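Local atomic coordinates of conserved protein MTH689 (Methanothermobacter thermautotrophicus, PDB entry 2WNY), a protein that is of unknown function but probably binds RNA, as a DUF54-family protein whose gene lies in the archaeal exosome superoperon. Residues 16-21 with 112-117; 42-45 with 51-54; 86-89 with 93-96. The protein carries 1 engineered substitution. One frame throughout, in Å; residues are numbered along the deposited sequence.

Contact 1. Residues 16-21 with 112-117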
# COMPACT_ATOMS: atom_id res chain seq x y z
N MET A 16 -2.15 -11.26 2.96
CA MET A 16 -2.14 -12.65 3.36
C MET A 16 -3.45 -13.31 3.03
O MET A 16 -4.51 -12.66 3.00
CB MET A 16 -1.86 -12.76 4.87
CG MET A 16 -1.30 -11.47 5.43
SD MET A 16 0.03 -11.69 6.58
CE MET A 16 1.39 -11.40 5.47
N VAL A 17 -3.37 -14.60 2.76
CA VAL A 17 -4.56 -15.41 2.53
C VAL A 17 -4.55 -16.50 3.59
O VAL A 17 -3.69 -17.40 3.56
CB VAL A 17 -4.58 -16.06 1.14
CG1 VAL A 17 -5.91 -16.80 0.92
CG2 VAL A 17 -4.36 -15.03 0.03
N TYR A 18 -5.53 -16.44 4.49
CA TYR A 18 -5.67 -17.45 5.53
C TYR A 18 -6.47 -18.64 4.98
O TYR A 18 -7.03 -18.60 3.87
CB TYR A 18 -6.27 -16.84 6.80
CG TYR A 18 -5.26 -15.97 7.52
CD1 TYR A 18 -4.46 -16.50 8.53
CD2 TYR A 18 -5.07 -14.64 7.14
CE1 TYR A 18 -3.50 -15.72 9.16
CE2 TYR A 18 -4.10 -13.85 7.77
CZ TYR A 18 -3.32 -14.39 8.76
OH TYR A 18 -2.37 -13.63 9.36
N GLY A 19 -6.49 -19.72 5.75
CA GLY A 19 -7.08 -20.98 5.28
C GLY A 19 -8.55 -20.85 4.90
O GLY A 19 -8.97 -21.45 3.94
N THR A 20 -9.33 -20.07 5.65
CA THR A 20 -10.75 -19.93 5.32
C THR A 20 -11.01 -18.92 4.21
O THR A 20 -12.14 -18.79 3.77
CB THR A 20 -11.59 -19.48 6.52
OG1 THR A 20 -11.12 -18.19 6.96
CG2 THR A 20 -11.50 -20.53 7.63
N GLU A 21 -9.99 -18.19 3.79
CA GLU A 21 -10.19 -17.16 2.76
C GLU A 21 -10.21 -17.66 1.33
O GLU A 21 -9.56 -18.65 0.99
CB GLU A 21 -9.18 -16.04 2.92
CG GLU A 21 -9.40 -15.23 4.20
CD GLU A 21 -8.45 -14.09 4.25
OE1 GLU A 21 -7.22 -14.34 4.41
OE2 GLU A 21 -8.91 -12.93 4.10
N HIS A 112 -2.82 -2.01 12.85
CA HIS A 112 -2.52 -3.41 13.05
C HIS A 112 -3.68 -4.22 12.50
O HIS A 112 -4.73 -3.66 12.12
CB HIS A 112 -2.33 -3.74 14.55
CG HIS A 112 -1.21 -2.99 15.21
ND1 HIS A 112 0.10 -3.04 14.77
CD2 HIS A 112 -1.20 -2.19 16.31
CE1 HIS A 112 0.86 -2.29 15.56
NE2 HIS A 112 0.09 -1.77 16.50
N GLY A 113 -3.49 -5.53 12.45
CA GLY A 113 -4.54 -6.43 12.00
C GLY A 113 -4.32 -6.88 10.57
O GLY A 113 -3.26 -6.64 9.97
N ASP A 114 -5.33 -7.56 10.03
CA ASP A 114 -5.25 -8.12 8.69
C ASP A 114 -5.37 -7.01 7.68
O ASP A 114 -6.46 -6.42 7.43
CB ASP A 114 -6.34 -9.16 8.49
CG ASP A 114 -5.99 -10.16 7.40
OD1 ASP A 114 -4.80 -10.26 7.00
OD2 ASP A 114 -6.92 -10.87 6.97
N ALA A 115 -4.22 -6.70 7.08
CA ALA A 115 -4.17 -5.55 6.20
C ALA A 115 -3.48 -5.83 4.87
O ALA A 115 -2.78 -6.84 4.71
CB ALA A 115 -3.50 -4.37 6.91
N ILE A 116 -3.72 -4.92 3.94
CA ILE A 116 -2.94 -4.82 2.73
C ILE A 116 -1.79 -3.87 3.08
O ILE A 116 -2.02 -2.70 3.38
CB ILE A 116 -3.78 -4.27 1.58
CG1 ILE A 116 -5.05 -5.13 1.41
CG2 ILE A 116 -2.95 -4.22 0.28
CD1 ILE A 116 -5.85 -4.84 0.17
N HIS A 117 -0.55 -4.38 3.08
CA HIS A 117 0.57 -3.55 3.51
C HIS A 117 1.20 -2.95 2.26
O HIS A 117 1.61 -3.70 1.37
CB HIS A 117 1.64 -4.37 4.24
CG HIS A 117 1.19 -4.97 5.55
ND1 HIS A 117 0.23 -5.96 5.64
CD2 HIS A 117 1.63 -4.76 6.82
CE1 HIS A 117 0.07 -6.30 6.90
NE2 HIS A 117 0.90 -5.59 7.64
O HOH W 1 -3.41 -9.41 4.75
O HOH W 2 -3.09 -10.95 8.87
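D114 faces M16, Y18 and E21 in a polar, water-bridged surface contact, placed where strand 8-17 runs into a turn beside the start of strand 115-122. No direct hydrogen bond joins the two segments, so the evidence lies in two ordered waters that share D114 OD1. One water donates to D114 OD1 at 2.8 Å and to A115 O at 2.6 Å, while accepting the backbone N-H of M16 at 2.9 Å, so that it bridges the two backbones. The other donates to D114 OD1 at 2.6 Å and pairs with Y18 OH at 2.8 Å, a hydroxyl also hydrogen-bonded to Y47 N. D114 can serve both because its CG stands opposite the backbone N (chi1 -156°), sending the carboxylate across toward the turn. The same OD1 lies at the edge of the Y18 ring, 3.7 Å from CE2, with ring and carboxylate planes 81° apart. On the other oxygen, D114 OD2 comes within 4.1 Å of E21 OE2; the two acids do not simply repel, since K99 NZ forms a salt bridge with each and also bonds M16 O. E21 OE1 turns its anti lone pair to the N-H of Y18, an almost straight 2.7 Å bond (178°) that braces the type I turn from Y18 to E21. With an alanine in place of D114, both waters would lose their common acceptor and K99 would probably be left with E21 as its remaining carboxylate from this pair. Around the contact, M16 and Y18 rest on I52 of strand 51-59, V17 packs against V26 of helix 23-30, and A115 and H117 lie beside R96 of strand 92-98.

Contact 2. Residues 42-45 with 51-54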
# COMPACT_ATOMS: atom_id res chain seq x y z
N GLU A 42 3.66 -17.00 -2.03
CA GLU A 42 4.61 -17.78 -1.24
C GLU A 42 3.92 -18.27 0.02
O GLU A 42 3.13 -17.54 0.62
CB GLU A 42 5.91 -16.98 -0.97
CG GLU A 42 6.07 -16.43 0.45
CD GLU A 42 7.27 -15.51 0.59
OE1 GLU A 42 7.08 -14.35 1.02
OE2 GLU A 42 8.39 -15.94 0.26
N SER A 43 4.24 -19.50 0.41
CA SER A 43 3.67 -20.08 1.61
C SER A 43 4.42 -19.51 2.82
O SER A 43 5.64 -19.35 2.77
CB SER A 43 3.78 -21.60 1.54
OG SER A 43 3.36 -22.21 2.74
N ALA A 44 3.68 -19.18 3.88
CA ALA A 44 4.28 -18.64 5.11
C ALA A 44 3.39 -18.96 6.29
O ALA A 44 2.43 -19.72 6.16
CB ALA A 44 4.53 -17.12 5.01
N GLU A 45 3.72 -18.40 7.45
CA GLU A 45 2.83 -18.47 8.62
C GLU A 45 2.49 -17.05 9.00
O GLU A 45 3.34 -16.15 8.96
CB GLU A 45 3.51 -19.19 9.78
CG GLU A 45 3.68 -20.68 9.56
CD GLU A 45 4.37 -21.36 10.72
OE1 GLU A 45 5.29 -20.74 11.30
OE2 GLU A 45 3.97 -22.49 11.08
N PRO A 51 -1.11 -21.10 8.75
CA PRO A 51 -0.45 -21.13 7.45
C PRO A 51 -1.17 -20.17 6.53
O PRO A 51 -2.40 -20.10 6.54
CB PRO A 51 -0.60 -22.58 6.98
CG PRO A 51 -1.69 -23.17 7.83
CD PRO A 51 -1.87 -22.32 9.04
N ILE A 52 -0.39 -19.41 5.78
CA ILE A 52 -0.95 -18.43 4.85
C ILE A 52 -0.25 -18.55 3.52
O ILE A 52 0.86 -19.11 3.42
CB ILE A 52 -0.78 -16.98 5.35
CG1 ILE A 52 0.70 -16.66 5.61
CG2 ILE A 52 -1.63 -16.75 6.62
CD1 ILE A 52 1.00 -15.19 5.97
N THR A 53 -0.91 -18.05 2.49
CA THR A 53 -0.21 -17.67 1.29
C THR A 53 0.04 -16.19 1.44
O THR A 53 -0.87 -15.43 1.76
CB THR A 53 -1.05 -17.90 0.02
OG1 THR A 53 -1.32 -19.29 -0.10
CG2 THR A 53 -0.27 -17.47 -1.21
N VAL A 54 1.29 -15.79 1.25
CA VAL A 54 1.59 -14.35 1.15
C VAL A 54 1.53 -13.97 -0.32
O VAL A 54 2.14 -14.63 -1.16
CB VAL A 54 2.99 -14.02 1.73
CG1 VAL A 54 3.44 -12.63 1.33
CG2 VAL A 54 2.96 -14.14 3.23
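A44 faces I52 and V54 in the close-packed part of this antiparallel strand pair, whose axes come within 4.4 Å and run at 139°, a marked twist. Four backbone hydrogen bonds set the register. The A44-I52 pair is bonded in both directions, A44 N to I52 O and I52 N to A44 O, each at 2.9 Å; in the second the donor stands 44° out of the carbonyl plane, off the lone pairs. The E42-V54 pair is bonded both ways as well, V54 N reaching E42 O at 2.6 Å. Between these pairs, T53 CA and I52 O make C-H...O contacts with E42 O and S43 CA, respectively. The tight face carries E42, A44, I52 and V54. There the methyl A44 CB packs against V54 CG2, at 3.8 Å, and I52 CG1, at 3.9 Å. I52 holds CG1 between its backbone N and carbonyl carbon (chi1 57°), which brings that branch over the A44 carbonyl and carries CD1 to E45 C. E42 lies alongside V54, pointing the same way, with OE1 4.0 Å from V54 CG1; its charge is met by R56. I52 and V54 are buried and continue onto M16 of strand 8-17, so the apolar contact extends inward from the hairpin. The reverse face is looser. S43, E45 and P51 are exposed there, and the non-hydrogen-bonded pairs S43-T53 and E45-P51 face each other with CA atoms 4.6 and 4.4 Å apart, no close side-chain contact joining the partners; T53, less exposed, touches V17. Consecutive antiparallel strands joined by five residues, with hydrogen-bonded and non-hydrogen-bonded pairs in turn, form a beta hairpin, here one margin of the antiparallel sheet, with 40-45 as the outermost strand within the chain.

Contact 3. Residues 86-89 with 93-96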
# COMPACT_ATOMS: atom_id res chain seq x y z
N ARG A 86 3.79 7.75 9.52
CA ARG A 86 3.95 6.46 8.84
C ARG A 86 5.14 6.43 7.87
O ARG A 86 5.36 5.42 7.20
CB ARG A 86 2.66 6.07 8.11
CG ARG A 86 1.42 6.00 8.99
CD ARG A 86 0.22 5.65 8.12
NE ARG A 86 -1.03 6.13 8.70
CZ ARG A 86 -2.04 5.35 9.10
NH1 ARG A 86 -1.96 4.04 8.98
NH2 ARG A 86 -3.13 5.90 9.61
N PHE A 87 5.90 7.52 7.80
CA PHE A 87 7.10 7.60 6.95
C PHE A 87 8.31 7.06 7.70
O PHE A 87 8.43 7.31 8.90
CB PHE A 87 7.39 9.06 6.58
CG PHE A 87 6.42 9.66 5.59
CD1 PHE A 87 6.74 9.73 4.24
CD2 PHE A 87 5.19 10.16 6.02
CE1 PHE A 87 5.86 10.29 3.32
CE2 PHE A 87 4.29 10.72 5.11
CZ PHE A 87 4.62 10.79 3.75
N ASP A 88 9.22 6.37 7.02
CA ASP A 88 10.49 5.98 7.67
C ASP A 88 11.60 7.02 7.46
O ASP A 88 11.36 8.09 6.87
CB ASP A 88 10.93 4.56 7.28
CG ASP A 88 11.41 4.44 5.83
OD1 ASP A 88 11.54 5.47 5.13
OD2 ASP A 88 11.67 3.30 5.40
N GLU A 89 12.81 6.72 7.95
CA GLU A 89 13.95 7.64 7.84
C GLU A 89 14.52 7.71 6.41
O GLU A 89 15.34 8.59 6.12
CB GLU A 89 15.05 7.28 8.86
CG GLU A 89 15.37 5.77 8.97
CD GLU A 89 16.67 5.45 9.71
OE1 GLU A 89 17.47 6.38 9.97
OE2 GLU A 89 16.91 4.26 10.01
N LEU A 93 6.91 5.58 2.61
CA LEU A 93 5.65 5.74 3.32
C LEU A 93 5.05 4.35 3.49
O LEU A 93 4.76 3.68 2.49
CB LEU A 93 4.68 6.64 2.54
CG LEU A 93 3.20 6.66 2.97
CD1 LEU A 93 3.03 7.11 4.43
CD2 LEU A 93 2.39 7.55 2.05
N PHE A 94 4.85 3.95 4.74
CA PHE A 94 4.24 2.65 5.02
C PHE A 94 2.78 2.83 5.36
O PHE A 94 2.43 3.50 6.35
CB PHE A 94 4.93 1.96 6.18
CG PHE A 94 6.30 1.47 5.86
CD1 PHE A 94 6.50 0.14 5.48
CD2 PHE A 94 7.39 2.32 5.94
CE1 PHE A 94 7.79 -0.33 5.19
CE2 PHE A 94 8.68 1.85 5.66
CZ PHE A 94 8.88 0.53 5.29
N LEU A 95 1.93 2.23 4.53
CA LEU A 95 0.49 2.41 4.64
C LEU A 95 -0.18 1.05 4.64
O LEU A 95 0.02 0.24 3.72
CB LEU A 95 -0.01 3.26 3.47
CG LEU A 95 -1.51 3.51 3.42
CD1 LEU A 95 -1.99 4.25 4.69
CD2 LEU A 95 -1.85 4.30 2.16
N ARG A 96 -0.96 0.80 5.68
CA ARG A 96 -1.75 -0.42 5.80
C ARG A 96 -3.22 -0.09 5.63
O ARG A 96 -3.74 0.83 6.28
CB ARG A 96 -1.56 -1.05 7.17
CG ARG A 96 -0.14 -1.30 7.57
CD ARG A 96 -0.07 -2.04 8.88
NE ARG A 96 1.32 -2.17 9.32
CZ ARG A 96 1.73 -2.97 10.29
NH1 ARG A 96 0.87 -3.73 10.96
NH2 ARG A 96 3.02 -3.02 10.60
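L93 and F94 meet R86, F87 and D88 where a loop doubles back into strand 92-98, a tight chain reversal at the entry to the antiparallel sheet rather than a full hairpin. The evidence is a single beta bridge, F87 with L93, their CA atoms 4.3 Å apart. At L93 the side chain turns inward. Its CD1 sits over one face of the F87 ring, 4.0 Å from the centroid and 15° off the normal, a CH-pi contact, and lies 3.8 Å from R86 CB. The far parts of this pair join the packing of helices: F87 touches A132, V133 and I136 of helix 129-139, and L93 touches F72 of helix 62-76. F94 follows, supplying the one hydrogen bond between the segments: its N-H points to R86 O at 2.9 Å, close to straight at 167°. F94 O packs 3.1 Å from R86 CB, with no hydrogen bond between them, so the R86 chain starts tightly against the strand backbone. The F94 ring projects to the other face of the strand, where D88 OD2 approaches its edge, 3.3 Å from CE2, with carboxylate and ring planes 67° apart; the negative oxygen thus meets the ring's C-H rim instead of its electron-rich face. D88 is positioned for this by its second oxygen, since OD1 takes the N-H groups of N90 and N92, the first of these closing an Asx turn. L95 comes next on the inward side, reaching F72 and F76 of helix 62-76. The R86 chain runs extended along the strand, and its guanidinium, tied through NE to E82 O, offers one face to this leucine, with L95 CD1 4.3 Å from R86 NH1.

Overall arrangement
From the N terminus, strand 8-17 supplies the first half of contact 1, whose loop stays open for 90 residues until 112-117 returns beside it. Two shorter loops nest within that span, in series and without crossing. Contact 2 closes first, after five connecting residues, making the hairpin of strands 40-45 and 51-59; contact 3 closes a short turn of three intervening residues beyond helix 62-76, leading into strand 92-98. All three reach one antiparallel sheet. Contact 1 touches contact 2 through V17 N and T53 O, 2.8 Å apart, and meets contact 3 because strands 115-122 and 92-98 are sheet neighbours, whereas the nearest atoms of contacts 2 and 3 are about 12 Å apart.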